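Local coordinates for putative flagellar protein FliS (Parabacteroides merdae ATCC 43184, PDB 4YOK) that is of unknown function but joins a prealbumin-like, transthyretin-clan domain to a second beta domain of the E-set clan, at residues L61-T70 and H81-G90; N148-S156 and A167-A178. One frame throughout, in Å; residues are numbered along the deposited sequence.

Contacts 1 and 2 sit on opposite sides of the chain's centre, their own centres about 41 Å apart and nearest atoms about 21 Å, one in each family region. Both are partly buried, yet they join different things. Contact 1 pairs neighbouring strands of one sheet in the N-terminal prealbumin-like region, so backbone hydrogen bonds dominate, with apolar side chains on the inner face and polar ones on the outer. Contact 2, in the C-terminal region, spans the edges of two sheets: an edge strand meets the end of strand 161-168 and the short helix after it, and the cross-contact chemistry is mainly apolar, centred on one tyrosine.

Contact 1. Residues L61-T70 and H81-G90; sequences LFDGEYRLTT and HESVTVNLKG. With MG (magnesium ion), chain B.
Leu88 and Tyr66 mark the inner face of an antiparallel strand pair in the prealbumin-like fold, where 83-88 is an outermost strand against 64-70. Gly64, Tyr66 and Leu68 are hydrogen-bonded both ways to Leu88, Val86 and Val84. With CG anti to the backbone N (chi1 -177°), Leu88 reaches inward; its CD2 meets Leu61 CB at 3.7 Å, the two side chains crossing at about a right angle. The same CD2 approaches Tyr66 CE2 obliquely at 4.1 Å. Tyr66 OH donates to Phe62 O (2.6 Å), an oxygen in the plane of the ring, and this bond fixes the ring end. Further along, Leu68 and Val84 run side by side, both touching Val94 of strand 92-97. On the other face Glu65 and Asn87 also point the same way, their carboxylate and amide planes 61° apart. Asn87 ND2 meets Glu65 OE2 (2.8 Å) on the anti side of that oxygen. At the break between strands, Asp63 lays CB against Leu88 O (3.5 Å) while OD1 is hydrogen-bonded to Ser10 OG; an alanine here would probably leave the Ser10 hydroxyl without this partner. At the far end Glu82 O accepts from Thr70 N and, in the conformer given here, from Thr69 OG1 (2.8 Å), above the carbonyl plane. The Glu82 chain bends away, and its OE1 binds a magnesium ion at 2.0 Å beside two waters.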
loop_
_atom_site.group_PDB
_atom_site.type_symbol
_atom_site.label_atom_id
_atom_site.label_comp_id
_atom_site.label_asym_id
_atom_site.label_seq_id
_atom_site.Cartn_x
_atom_site.Cartn_y
_atom_site.Cartn_z
ATOM N N LEU A 61 -1.300 -10.254 20.456
ATOM C CA LEU A 61 -1.358 -9.299 21.561
ATOM C C LEU A 61 -2.086 -9.850 22.778
ATOM O O LEU A 61 -2.862 -10.803 22.670
ATOM C CB LEU A 61 -2.101 -8.018 21.123
ATOM C CG LEU A 61 -1.692 -7.321 19.840
ATOM C CD1 LEU A 61 -2.868 -6.556 19.273
ATOM C CD2 LEU A 61 -0.486 -6.413 20.074
ATOM N N PHE A 62 -1.872 -9.198 23.935
ATOM C CA PHE A 62 -2.595 -9.519 25.152
ATOM C C PHE A 62 -4.015 -9.074 24.975
ATOM O O PHE A 62 -4.243 -8.000 24.413
ATOM C CB PHE A 62 -1.970 -8.828 26.378
ATOM C CG PHE A 62 -0.603 -9.340 26.742
ATOM C CD1 PHE A 62 -0.440 -10.611 27.275
ATOM C CD2 PHE A 62 0.524 -8.541 26.578
ATOM C CE1 PHE A 62 0.830 -11.092 27.600
ATOM C CE2 PHE A 62 1.791 -9.017 26.919
ATOM C CZ PHE A 62 1.934 -10.287 27.435
ATOM N N ASP A 63 -4.978 -9.897 25.420
ATOM C CA ASP A 63 -6.397 -9.574 25.333
ATOM C C ASP A 63 -6.675 -8.266 26.068
ATOM O O ASP A 63 -6.054 -7.986 27.099
ATOM C CB ASP A 63 -7.263 -10.721 25.921
ATOM C CG ASP A 63 -7.352 -11.987 25.063
ATOM O OD1 ASP A 63 -6.496 -12.158 24.149
ATOM O OD2 ASP A 63 -8.246 -12.835 25.338
ATOM N N GLY A 64 -7.546 -7.458 25.492
ATOM C CA GLY A 64 -7.922 -6.173 26.059
ATOM C C GLY A 64 -8.484 -5.233 25.018
ATOM O O GLY A 64 -8.687 -5.619 23.862
ATOM N N GLU A 65 -8.732 -3.987 25.440
ATOM C CA GLU A 65 -9.291 -2.937 24.598
ATOM C C GLU A 65 -8.170 -2.081 24.029
ATOM O O GLU A 65 -7.275 -1.658 24.760
ATOM C CB GLU A 65 -10.285 -2.083 25.402
ATOM C CG GLU A 65 -11.129 -1.172 24.530
ATOM C CD GLU A 65 -12.408 -0.698 25.185
ATOM O OE1 GLU A 65 -12.345 0.263 25.985
ATOM O OE2 GLU A 65 -13.474 -1.286 24.896
ATOM N N TYR A 66 -8.216 -1.857 22.715
ATOM C CA TYR A 66 -7.204 -1.085 21.993
ATOM C C TYR A 66 -7.809 -0.060 21.079
ATOM O O TYR A 66 -8.952 -0.217 20.626
ATOM C CB TYR A 66 -6.345 -2.014 21.112
ATOM C CG TYR A 66 -5.475 -2.984 21.868
ATOM C CD1 TYR A 66 -4.186 -2.635 22.261
ATOM C CD2 TYR A 66 -5.921 -4.273 22.155
ATOM C CE1 TYR A 66 -3.370 -3.535 22.943
ATOM C CE2 TYR A 66 -5.120 -5.176 22.850
ATOM C CZ TYR A 66 -3.847 -4.802 23.248
ATOM O OH TYR A 66 -3.049 -5.692 23.925
ATOM N N ARG A 67 -7.007 0.964 20.768
ATOM C CA ARG A 67 -7.379 1.994 19.802
ATOM C C ARG A 67 -6.377 1.927 18.655
ATOM O O ARG A 67 -5.187 2.207 18.832
ATOM C CB ARG A 67 -7.464 3.402 20.424
ATOM C CG ARG A 67 -8.058 4.438 19.459
ATOM C CD ARG A 67 -8.314 5.782 20.120
ATOM N NE ARG A 67 -7.122 6.634 20.101
ATOM C CZ ARG A 67 -6.286 6.794 21.124
ATOM N NH1 ARG A 67 -6.505 6.167 22.275
ATOM N NH2 ARG A 67 -5.231 7.589 21.006
ATOM N N LEU A 68 -6.860 1.470 17.476
ATOM C CA LEU A 68 -6.044 1.312 16.276
ATOM C C LEU A 68 -6.089 2.599 15.448
ATOM O O LEU A 68 -7.185 3.039 15.060
ATOM C CB LEU A 68 -6.549 0.115 15.472
ATOM C CG LEU A 68 -5.836 -0.164 14.147
ATOM C CD1 LEU A 68 -4.368 -0.592 14.368
ATOM C CD2 LEU A 68 -6.595 -1.226 13.388
ATOM N N THR A 69 -4.904 3.219 15.191
ATOM C CA THR A 69 -4.884 4.475 14.435
ATOM C C THR A 69 -3.759 4.521 13.406
ATOM O O THR A 69 -2.821 3.720 13.455
ATOM C CB THR A 69 -4.804 5.687 15.406
ATOM O OG1 THR A 69 -5.017 6.900 14.691
ATOM C CG2 THR A 69 -3.487 5.771 16.145
ATOM N N THR A 70 -3.855 5.502 12.469
ATOM C CA THR A 70 -2.801 5.712 11.482
ATOM C C THR A 70 -1.665 6.444 12.210
ATOM O O THR A 70 -1.878 7.020 13.282
ATOM C CB THR A 70 -3.316 6.514 10.292
ATOM O OG1 THR A 70 -3.891 7.742 10.751
ATOM C CG2 THR A 70 -4.263 5.719 9.411
ATOM N N HIS A 81 -5.706 11.350 11.237
ATOM C CA HIS A 81 -5.584 10.551 12.474
ATOM C C HIS A 81 -6.816 9.622 12.650
ATOM O O HIS A 81 -7.420 9.532 13.735
ATOM C CB HIS A 81 -5.350 11.451 13.711
ATOM C CG HIS A 81 -4.366 12.550 13.432
ATOM N ND1 HIS A 81 -3.009 12.287 13.263
ATOM C CD2 HIS A 81 -4.587 13.865 13.201
ATOM C CE1 HIS A 81 -2.447 13.457 12.985
ATOM N NE2 HIS A 81 -3.356 14.439 12.937
ATOM N N GLU A 82 -7.189 8.951 11.543
ATOM C CA GLU A 82 -8.293 7.986 11.500
ATOM C C GLU A 82 -8.059 6.898 12.542
ATOM O O GLU A 82 -6.915 6.463 12.727
ATOM C CB GLU A 82 -8.425 7.384 10.081
ATOM C CG GLU A 82 -9.055 8.341 9.069
ATOM C CD GLU A 82 -10.431 8.909 9.403
ATOM O OE1 GLU A 82 -11.146 8.320 10.245
ATOM O OE2 GLU A 82 -10.776 9.981 8.859
ATOM N N SER A 83 -9.119 6.491 13.255
ATOM C CA SER A 83 -8.995 5.496 14.321
ATOM C C SER A 83 -10.232 4.583 14.443
ATOM O O SER A 83 -11.312 4.938 13.991
ATOM C CB SER A 83 -8.739 6.184 15.661
ATOM O OG SER A 83 -9.851 6.970 16.050
ATOM N N VAL A 84 -10.049 3.405 15.056
ATOM C CA VAL A 84 -11.125 2.431 15.317
ATOM C C VAL A 84 -10.819 1.726 16.657
ATOM O O VAL A 84 -9.650 1.437 16.960
ATOM C CB VAL A 84 -11.356 1.442 14.117
ATOM C CG1 VAL A 84 -10.159 0.530 13.867
ATOM C CG2 VAL A 84 -12.646 0.626 14.298
ATOM N N THR A 85 -11.866 1.499 17.473
ATOM C CA THR A 85 -11.757 0.803 18.755
ATOM C C THR A 85 -11.854 -0.703 18.510
ATOM O O THR A 85 -12.741 -1.173 17.793
ATOM C CB THR A 85 -12.783 1.325 19.767
ATOM O OG1 THR A 85 -12.512 2.711 19.962
ATOM C CG2 THR A 85 -12.683 0.616 21.122
ATOM N N VAL A 86 -10.896 -1.430 19.076
ATOM C CA VAL A 86 -10.713 -2.878 18.985
ATOM C C VAL A 86 -10.935 -3.507 20.367
ATOM O O VAL A 86 -10.236 -3.148 21.315
ATOM C CB VAL A 86 -9.264 -3.212 18.460
ATOM C CG1 VAL A 86 -8.991 -4.715 18.474
ATOM C CG2 VAL A 86 -9.005 -2.642 17.073
ATOM N N ASN A 87 -11.853 -4.469 20.471
ATOM C CA ASN A 87 -12.034 -5.219 21.712
ATOM C C ASN A 87 -11.498 -6.612 21.434
ATOM O O ASN A 87 -12.165 -7.408 20.774
ATOM C CB ASN A 87 -13.492 -5.201 22.194
ATOM C CG ASN A 87 -13.786 -4.017 23.088
ATOM O OD1 ASN A 87 -14.525 -3.095 22.720
ATOM N ND2 ASN A 87 -13.194 -4.002 24.279
ATOM N N LEU A 88 -10.216 -6.848 21.805
ATOM C CA LEU A 88 -9.534 -8.100 21.527
ATOM C C LEU A 88 -9.823 -9.131 22.608
ATOM O O LEU A 88 -9.373 -8.989 23.741
ATOM C CB LEU A 88 -8.014 -7.894 21.376
ATOM C CG LEU A 88 -7.174 -9.125 21.013
ATOM C CD1 LEU A 88 -7.502 -9.646 19.613
ATOM C CD2 LEU A 88 -5.692 -8.795 21.084
ATOM N N LYS A 89 -10.557 -10.177 22.224
ATOM C CA LYS A 89 -10.929 -11.325 23.057
ATOM C C LYS A 89 -11.083 -12.483 22.085
ATOM O O LYS A 89 -12.015 -12.486 21.270
ATOM C CB LYS A 89 -12.204 -11.027 23.884
ATOM C CG LYS A 89 -12.842 -12.242 24.586
ATOM C CD LYS A 89 -11.968 -12.868 25.686
ATOM C CE LYS A 89 -12.520 -14.188 26.181
ATOM N NZ LYS A 89 -12.349 -15.287 25.188
ATOM N N GLY A 90 -10.097 -13.385 22.081
ATOM C CA GLY A 90 -10.057 -14.480 21.117
ATOM C C GLY A 90 -9.662 -13.922 19.767
ATOM O O GLY A 90 -9.409 -12.717 19.657
HETATM MG MG MG B . -12.734 7.172 10.775
HETATM O O HOH W 1 -3.007 10.436 10.242
HETATM O O HOH W 2 -12.136 7.457 12.624
HETATM O O HOH W 3 -13.912 8.845 10.654
#

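Contact 2. Residues N148-S156 and A167-A178; sequences NNLYRQDFS and ADISGNTEIVKA
Tyr151 lies against Ile169, Ala167 and Ile175, and has the most surface buried here, followed by Leu150 and Ala167. The contact bridges two sheets of the C-terminal beta domain: 151-155 is an edge strand beside 131-139, and 161-168 is an edge strand of the three-stranded sheet. A classic beta bulge, in which Leu150 and Tyr151 both face Leu138, turns these two neighbouring side chains toward the same partner segment. A chi1 of 175° swings the tyrosine ring away from its own backbone N and across to Ala167 and Ile169. Ile169 CG2 sits over the centre of one ring face, a CH-pi contact 3.7 Å from the centroid and 12° off the normal. Ala167 CB comes in at the ring edge, 3.8 Å from Tyr151 CE2, and also packs on Gln153 CB at 3.8 Å. Ile175 CD1 packs obliquely where the ring joins the chain, 3.8 Å from Tyr151 CB. Leu150 crosses Glu174 at about a right angle, its CG 3.8 Å from Glu174 CB, and its CD2 touches the helix backbone at Glu174 O (3.6 Å). Asn172 places ND2 near the ring edge while OD1 caps the helix, accepting from Ile175 N. The salt bridges Glu174-Lys177 and Arg152-Asp154 each stay within one segment; what crosses is mainly apolar, consistent with packing rather than charge holding the helix against Leu150 and Tyr151.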
loop_
_atom_site.group_PDB
_atom_site.type_symbol
_atom_site.label_atom_id
_atom_site.label_comp_id
_atom_site.label_asym_id
_atom_site.label_seq_id
_atom_site.Cartn_x
_atom_site.Cartn_y
_atom_site.Cartn_z
ATOM N N ASN A 148 11.682 -1.835 -3.901
ATOM C CA ASN A 148 11.862 -3.246 -4.208
ATOM C C ASN A 148 11.382 -3.559 -5.582
ATOM O O ASN A 148 10.208 -3.812 -5.781
ATOM C CB ASN A 148 11.135 -4.117 -3.184
ATOM C CG ASN A 148 11.680 -3.951 -1.806
ATOM O OD1 ASN A 148 11.297 -3.029 -1.072
ATOM N ND2 ASN A 148 12.643 -4.793 -1.464
ATOM N N ASN A 149 12.292 -3.567 -6.537
ATOM C CA ASN A 149 11.945 -3.861 -7.911
ATOM C C ASN A 149 13.201 -4.154 -8.721
ATOM O O ASN A 149 14.306 -3.812 -8.298
ATOM C CB ASN A 149 11.177 -2.651 -8.511
ATOM C CG ASN A 149 11.997 -1.377 -8.543
ATOM O OD1 ASN A 149 12.920 -1.263 -9.346
ATOM N ND2 ASN A 149 11.686 -0.392 -7.685
ATOM N N LEU A 150 13.005 -4.724 -9.906
ATOM C CA LEU A 150 14.031 -5.024 -10.893
ATOM C C LEU A 150 14.077 -3.925 -11.964
ATOM O O LEU A 150 15.089 -3.744 -12.653
ATOM C CB LEU A 150 13.646 -6.378 -11.520
ATOM C CG LEU A 150 14.712 -7.114 -12.266
ATOM C CD1 LEU A 150 15.694 -7.747 -11.306
ATOM C CD2 LEU A 150 14.088 -8.202 -13.118
ATOM N N TYR A 151 12.950 -3.216 -12.143
ATOM C CA TYR A 151 12.805 -2.152 -13.135
ATOM C C TYR A 151 11.798 -1.144 -12.624
ATOM O O TYR A 151 10.751 -1.538 -12.096
ATOM C CB TYR A 151 12.326 -2.720 -14.498
ATOM C CG TYR A 151 12.052 -1.649 -15.534
ATOM C CD1 TYR A 151 13.066 -1.189 -16.373
ATOM C CD2 TYR A 151 10.782 -1.089 -15.673
ATOM C CE1 TYR A 151 12.832 -0.183 -17.307
ATOM C CE2 TYR A 151 10.530 -0.087 -16.620
ATOM C CZ TYR A 151 11.565 0.374 -17.421
ATOM O OH TYR A 151 11.357 1.359 -18.361
ATOM N N ARG A 152 12.110 0.151 -12.812
ATOM C CA ARG A 152 11.238 1.239 -12.409
ATOM C C ARG A 152 11.364 2.344 -13.427
ATOM O O ARG A 152 12.489 2.707 -13.788
ATOM C CB ARG A 152 11.615 1.759 -10.989
ATOM C CG ARG A 152 10.837 3.033 -10.586
ATOM C CD ARG A 152 11.139 3.444 -9.140
ATOM N NE ARG A 152 10.787 4.846 -8.908
ATOM C CZ ARG A 152 11.074 5.513 -7.791
ATOM N NH1 ARG A 152 11.664 4.896 -6.773
ATOM N NH2 ARG A 152 10.780 6.803 -7.685
ATOM N N GLN A 153 10.224 2.883 -13.872
ATOM C CA GLN A 153 10.206 4.056 -14.755
ATOM C C GLN A 153 9.169 5.021 -14.218
ATOM O O GLN A 153 8.002 4.639 -14.080
ATOM C CB GLN A 153 9.918 3.684 -16.224
ATOM C CG GLN A 153 9.891 4.929 -17.168
ATOM C CD GLN A 153 11.244 5.598 -17.282
ATOM O OE1 GLN A 153 12.278 4.940 -17.412
ATOM N NE2 GLN A 153 11.279 6.902 -17.119
ATOM N N ASP A 154 9.582 6.264 -13.922
ATOM C CA ASP A 154 8.677 7.309 -13.417
ATOM C C ASP A 154 8.186 8.210 -14.525
ATOM O O ASP A 154 8.889 8.442 -15.512
ATOM C CB ASP A 154 9.373 8.168 -12.356
ATOM C CG ASP A 154 9.777 7.428 -11.089
ATOM O OD1 ASP A 154 9.447 6.220 -10.965
ATOM O OD2 ASP A 154 10.421 8.048 -10.233
ATOM N N PHE A 155 6.962 8.727 -14.349
ATOM C CA PHE A 155 6.267 9.681 -15.240
ATOM C C PHE A 155 5.821 10.819 -14.317
ATOM O O PHE A 155 5.166 10.561 -13.304
ATOM C CB PHE A 155 5.105 8.991 -15.992
ATOM C CG PHE A 155 5.536 7.857 -16.911
ATOM C CD1 PHE A 155 5.737 6.570 -16.413
ATOM C CD2 PHE A 155 5.794 8.089 -18.259
ATOM C CE1 PHE A 155 6.183 5.537 -17.251
ATOM C CE2 PHE A 155 6.222 7.051 -19.100
ATOM C CZ PHE A 155 6.405 5.779 -18.593
ATOM N N SER A 156 6.238 12.063 -14.611
ATOM C CA SER A 156 6.004 13.186 -13.691
ATOM C C SER A 156 4.934 14.183 -14.158
ATOM O O SER A 156 4.700 15.181 -13.469
ATOM C CB SER A 156 7.317 13.938 -13.495
ATOM O OG SER A 156 7.688 14.517 -14.739
ATOM N N ALA A 167 6.783 1.913 -21.045
ATOM C CA ALA A 167 8.144 2.077 -20.518
ATOM C C ALA A 167 9.073 1.181 -21.310
ATOM O O ALA A 167 8.753 0.004 -21.531
ATOM C CB ALA A 167 8.187 1.735 -19.029
ATOM N N ASP A 168 10.199 1.734 -21.772
ATOM C CA ASP A 168 11.146 0.981 -22.595
ATOM C C ASP A 168 11.967 0.027 -21.726
ATOM O O ASP A 168 12.815 0.468 -20.955
ATOM C CB ASP A 168 12.064 1.953 -23.351
ATOM C CG ASP A 168 12.975 1.307 -24.370
ATOM O OD1 ASP A 168 12.957 0.061 -24.481
ATOM O OD2 ASP A 168 13.609 2.042 -25.127
ATOM N N ILE A 169 11.717 -1.286 -21.860
ATOM C CA ILE A 169 12.447 -2.299 -21.093
ATOM C C ILE A 169 13.478 -3.020 -21.989
ATOM O O ILE A 169 14.088 -3.993 -21.549
ATOM C CB ILE A 169 11.460 -3.311 -20.440
ATOM C CG1 ILE A 169 10.641 -4.053 -21.536
ATOM C CG2 ILE A 169 10.559 -2.628 -19.370
ATOM C CD1 ILE A 169 9.807 -5.350 -21.009
ATOM N N SER A 170 13.644 -2.586 -23.256
ATOM C CA SER A 170 14.589 -3.240 -24.175
ATOM C C SER A 170 16.029 -3.140 -23.648
ATOM O O SER A 170 16.365 -2.196 -22.938
ATOM C CB SER A 170 14.490 -2.625 -25.565
ATOM O OG SER A 170 14.930 -1.275 -25.518
ATOM N N GLY A 171 16.845 -4.145 -23.938
ATOM C CA GLY A 171 18.225 -4.160 -23.454
ATOM C C GLY A 171 18.398 -4.478 -21.973
ATOM O O GLY A 171 19.534 -4.695 -21.534
ATOM N N ASN A 172 17.288 -4.511 -21.181
ATOM C CA ASN A 172 17.339 -4.856 -19.756
ATOM C C ASN A 172 17.438 -6.383 -19.622
ATOM O O ASN A 172 16.424 -7.100 -19.765
ATOM C CB ASN A 172 16.128 -4.309 -18.997
ATOM C CG ASN A 172 16.265 -4.412 -17.503
ATOM O OD1 ASN A 172 16.505 -5.486 -16.933
ATOM N ND2 ASN A 172 16.145 -3.292 -16.835
ATOM N N THR A 173 18.676 -6.866 -19.361
ATOM C CA THR A 173 19.030 -8.284 -19.245
ATOM C C THR A 173 18.412 -8.961 -18.044
ATOM O O THR A 173 18.142 -10.156 -18.121
ATOM C CB THR A 173 20.566 -8.478 -19.217
ATOM O OG1 THR A 173 21.135 -7.708 -18.151
ATOM C CG2 THR A 173 21.223 -8.122 -20.540
ATOM N N GLU A 174 18.191 -8.224 -16.935
ATOM C CA GLU A 174 17.594 -8.789 -15.715
ATOM C C GLU A 174 16.151 -9.250 -15.960
ATOM O O GLU A 174 15.769 -10.312 -15.476
ATOM C CB GLU A 174 17.646 -7.767 -14.561
ATOM C CG GLU A 174 19.045 -7.598 -13.978
ATOM C CD GLU A 174 19.721 -8.881 -13.523
ATOM O OE1 GLU A 174 19.176 -9.555 -12.618
ATOM O OE2 GLU A 174 20.784 -9.222 -14.087
ATOM N N ILE A 175 15.367 -8.475 -16.750
ATOM C CA ILE A 175 13.976 -8.839 -17.091
ATOM C C ILE A 175 13.975 -10.154 -17.941
ATOM O O ILE A 175 13.233 -11.083 -17.634
ATOM C CB ILE A 175 13.250 -7.655 -17.828
ATOM C CG1 ILE A 175 12.987 -6.483 -16.828
ATOM C CG2 ILE A 175 11.911 -8.143 -18.469
ATOM C CD1 ILE A 175 12.695 -5.137 -17.446
ATOM N N VAL A 176 14.837 -10.221 -18.971
ATOM C CA VAL A 176 14.962 -11.366 -19.879
ATOM C C VAL A 176 15.359 -12.637 -19.071
ATOM O O VAL A 176 14.804 -13.712 -19.302
ATOM C CB VAL A 176 15.959 -11.062 -21.027
ATOM C CG1 VAL A 176 16.117 -12.262 -21.971
ATOM C CG2 VAL A 176 15.529 -9.825 -21.815
ATOM N N LYS A 177 16.262 -12.480 -18.080
ATOM C CA LYS A 177 16.772 -13.569 -17.219
ATOM C C LYS A 177 15.791 -14.049 -16.146
ATOM O O LYS A 177 15.956 -15.153 -15.629
ATOM C CB LYS A 177 18.034 -13.085 -16.487
ATOM C CG LYS A 177 19.335 -13.207 -17.272
ATOM C CD LYS A 177 20.439 -12.267 -16.739
ATOM C CE LYS A 177 20.827 -12.503 -15.292
ATOM N NZ LYS A 177 22.035 -11.726 -14.909
ATOM N N ALA A 178 14.861 -13.189 -15.732
ATOM C CA ALA A 178 13.918 -13.470 -14.643
ATOM C C ALA A 178 13.088 -14.753 -14.891
ATOM O O ALA A 178 12.485 -14.876 -15.943
ATOM C CB ALA A 178 12.997 -12.274 -14.451
#